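Local coordinates for peroxisomal membrane protein PEX15 (Saccharomyces cerevisiae, PDB 5VXV), which anchors the Pex1/Pex6 AAA-ATPase, which extracts the import receptor Pex5, to the peroxisomal membrane, here through part of its probably cytoplasmic domain, at residues A[53-58]-A[98-103]. Numbering follows the deposited sequence. Where two conformers were deposited one is given.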
loop_
_atom_site.group_PDB
_atom_site.type_symbol
_atom_site.label_atom_id
_atom_site.label_comp_id
_atom_site.label_asym_id
_atom_site.label_seq_id
_atom_site.Cartn_x
_atom_site.Cartn_y
_atom_site.Cartn_z
ATOM N N PRO A 53 0.168 -5.770 -12.084
ATOM C CA PRO A 53 0.730 -6.873 -11.281
ATOM C C PRO A 53 2.119 -6.563 -10.757
ATOM O O PRO A 53 2.446 -6.902 -9.613
ATOM C CB PRO A 53 0.747 -8.059 -12.258
ATOM C CG PRO A 53 -0.188 -7.701 -13.345
ATOM C CD PRO A 53 -0.217 -6.208 -13.437
ATOM N N SER A 54 2.946 -5.925 -11.580
ATOM C CA SER A 54 4.287 -5.512 -11.192
ATOM C C SER A 54 4.713 -4.398 -12.137
ATOM O O SER A 54 4.038 -4.107 -13.127
ATOM C CB SER A 54 5.274 -6.682 -11.233
ATOM O OG SER A 54 5.584 -7.039 -12.565
ATOM N N PHE A 55 5.859 -3.790 -11.835
ATOM C CA PHE A 55 6.394 -2.693 -12.636
ATOM C C PHE A 55 7.519 -3.134 -13.566
ATOM O O PHE A 55 8.148 -2.285 -14.206
ATOM C CB PHE A 55 6.898 -1.576 -11.725
ATOM C CG PHE A 55 5.857 -1.036 -10.788
ATOM C CD1 PHE A 55 4.562 -0.810 -11.223
ATOM C CD2 PHE A 55 6.175 -0.760 -9.470
ATOM C CE1 PHE A 55 3.604 -0.312 -10.361
ATOM C CE2 PHE A 55 5.223 -0.264 -8.603
ATOM C CZ PHE A 55 3.935 -0.040 -9.047
ATOM N N THR A 56 7.746 -4.435 -13.696
ATOM C CA THR A 56 8.936 -4.957 -14.354
ATOM C C THR A 56 8.788 -5.161 -15.856
ATOM O O THR A 56 9.806 -5.251 -16.549
ATOM C CB THR A 56 9.347 -6.288 -13.715
ATOM O OG1 THR A 56 8.296 -7.247 -13.881
ATOM C CG2 THR A 56 9.633 -6.098 -12.233
ATOM N N LYS A 57 7.566 -5.237 -16.377
ATOM C CA LYS A 57 7.355 -5.493 -17.797
ATOM C C LYS A 57 7.183 -4.218 -18.613
ATOM O O LYS A 57 6.904 -4.300 -19.813
ATOM C CB LYS A 57 6.129 -6.393 -17.992
ATOM N N LEU A 58 7.349 -3.052 -18.001
ATOM C CA LEU A 58 7.107 -1.783 -18.664
ATOM C C LEU A 58 8.379 -1.270 -19.335
ATOM O O LEU A 58 9.484 -1.755 -19.090
ATOM C CB LEU A 58 6.586 -0.761 -17.653
ATOM C CG LEU A 58 5.366 -1.209 -16.844
ATOM C CD1 LEU A 58 5.117 -0.267 -15.676
ATOM C CD2 LEU A 58 4.132 -1.297 -17.730
ATOM N N PHE A 98 1.038 2.309 -0.277
ATOM C CA PHE A 98 1.866 1.310 0.391
ATOM C C PHE A 98 1.989 0.047 -0.455
ATOM O O PHE A 98 3.072 -0.540 -0.555
ATOM C CB PHE A 98 1.299 0.983 1.777
ATOM C CG PHE A 98 1.532 2.059 2.813
ATOM C CD1 PHE A 98 2.739 2.739 2.875
ATOM C CD2 PHE A 98 0.542 2.388 3.726
ATOM C CE1 PHE A 98 2.953 3.721 3.826
ATOM C CE2 PHE A 98 0.752 3.371 4.680
ATOM C CZ PHE A 98 1.960 4.037 4.727
ATOM N N ARG A 99 0.896 -0.379 -1.092
ATOM C CA ARG A 99 0.968 -1.567 -1.938
ATOM C C ARG A 99 1.918 -1.346 -3.110
ATOM O O ARG A 99 2.609 -2.277 -3.542
ATOM C CB ARG A 99 -0.424 -1.954 -2.435
ATOM C CG ARG A 99 -1.308 -2.575 -1.363
ATOM C CD ARG A 99 -2.491 -3.323 -1.968
ATOM N NE ARG A 99 -3.452 -2.422 -2.601
ATOM C CZ ARG A 99 -4.540 -1.934 -2.011
ATOM N NH1 ARG A 99 -4.835 -2.250 -0.756
ATOM N NH2 ARG A 99 -5.342 -1.123 -2.684
ATOM N N CYS A 100 1.972 -0.120 -3.637
ATOM C CA CYS A 100 2.900 0.175 -4.725
ATOM C C CYS A 100 4.347 0.120 -4.247
ATOM O O CYS A 100 5.222 -0.381 -4.962
ATOM C CB CYS A 100 2.584 1.542 -5.332
ATOM S SG CYS A 100 1.034 1.585 -6.261
ATOM N N CYS A 101 4.622 0.625 -3.041
ATOM C CA CYS A 101 5.965 0.498 -2.481
ATOM C C CYS A 101 6.345 -0.967 -2.313
ATOM O O CYS A 101 7.484 -1.360 -2.588
ATOM C CB CYS A 101 6.048 1.223 -1.138
ATOM S SG CYS A 101 5.823 3.013 -1.229
ATOM N N ILE A 102 5.395 -1.789 -1.866
ATOM C CA ILE A 102 5.644 -3.216 -1.700
ATOM C C ILE A 102 5.970 -3.861 -3.042
ATOM O O ILE A 102 6.858 -4.714 -3.139
ATOM C CB ILE A 102 4.426 -3.877 -1.027
ATOM C CG1 ILE A 102 4.307 -3.401 0.424
ATOM C CG2 ILE A 102 4.516 -5.402 -1.087
ATOM C CD1 ILE A 102 2.955 -3.662 1.051
ATOM N N LYS A 103 5.260 -3.453 -4.095
ATOM C CA LYS A 103 5.485 -4.043 -5.412
ATOM C C LYS A 103 6.898 -3.776 -5.911
ATOM O O LYS A 103 7.481 -4.618 -6.606
ATOM C CB LYS A 103 4.457 -3.513 -6.408
ATOM C CG LYS A 103 3.121 -4.226 -6.323
ATOM C CD LYS A 103 2.094 -3.612 -7.251
ATOM C CE LYS A 103 0.735 -4.266 -7.072
ATOM N NZ LYS A 103 -0.323 -3.563 -7.844
HETATM O O HOH W 1 7.434 -4.107 -9.389
#
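Phe-55 reaches out of a loop and lays the far end of its ring against one turn of a helix, between Cys-100 and Lys-103. Its CE2 comes 3.6 Å from the Cys-100 carbonyl O, which lies at the ring edge near the ring plane, where the slightly positive C-H groups suit an oxygen. CE2 is also 4.0 Å from Lys-103 CB, and CZ lies 4.3 Å from Cys-100 CB. With CG anti to the carbonyl carbon, beside the backbone N (chi1 -57°), the ring is carried away from the loop backbone toward the helix. A large, flat, apolar residue suits this buried place, and the short side chain of Cys-100 probably leaves room for the ring to approach the helix backbone.

A lysine suits position 103 because its apolar CB can meet the ring while its long chain takes the charged NZ to a hydrogen bond with Met-52 O. That chain, extended beyond CG, crosses the phenylalanine side chain at about a right angle and brings CE to 4.0 Å from the O of exposed Pro-53.

The other side is looser. No direct hydrogen bond joins the segments; instead water 1 accepts from Phe-55 N (2.9 Å) and donates to Lys-103 O (2.8 Å). Beside it the Ser-54 OG to Thr-56 OG1 hydrogen bond (3.0 Å) braces the loop from within, with Thr-56 exposed.

In this largely helical domain the contact fastens the connection between helices 39-51 and 60-70 to helix 91-108. Phe-55 also touches Ile-66 of helix 60-70, whereas Phe-98 and Ile-102 pack on helix 112-136.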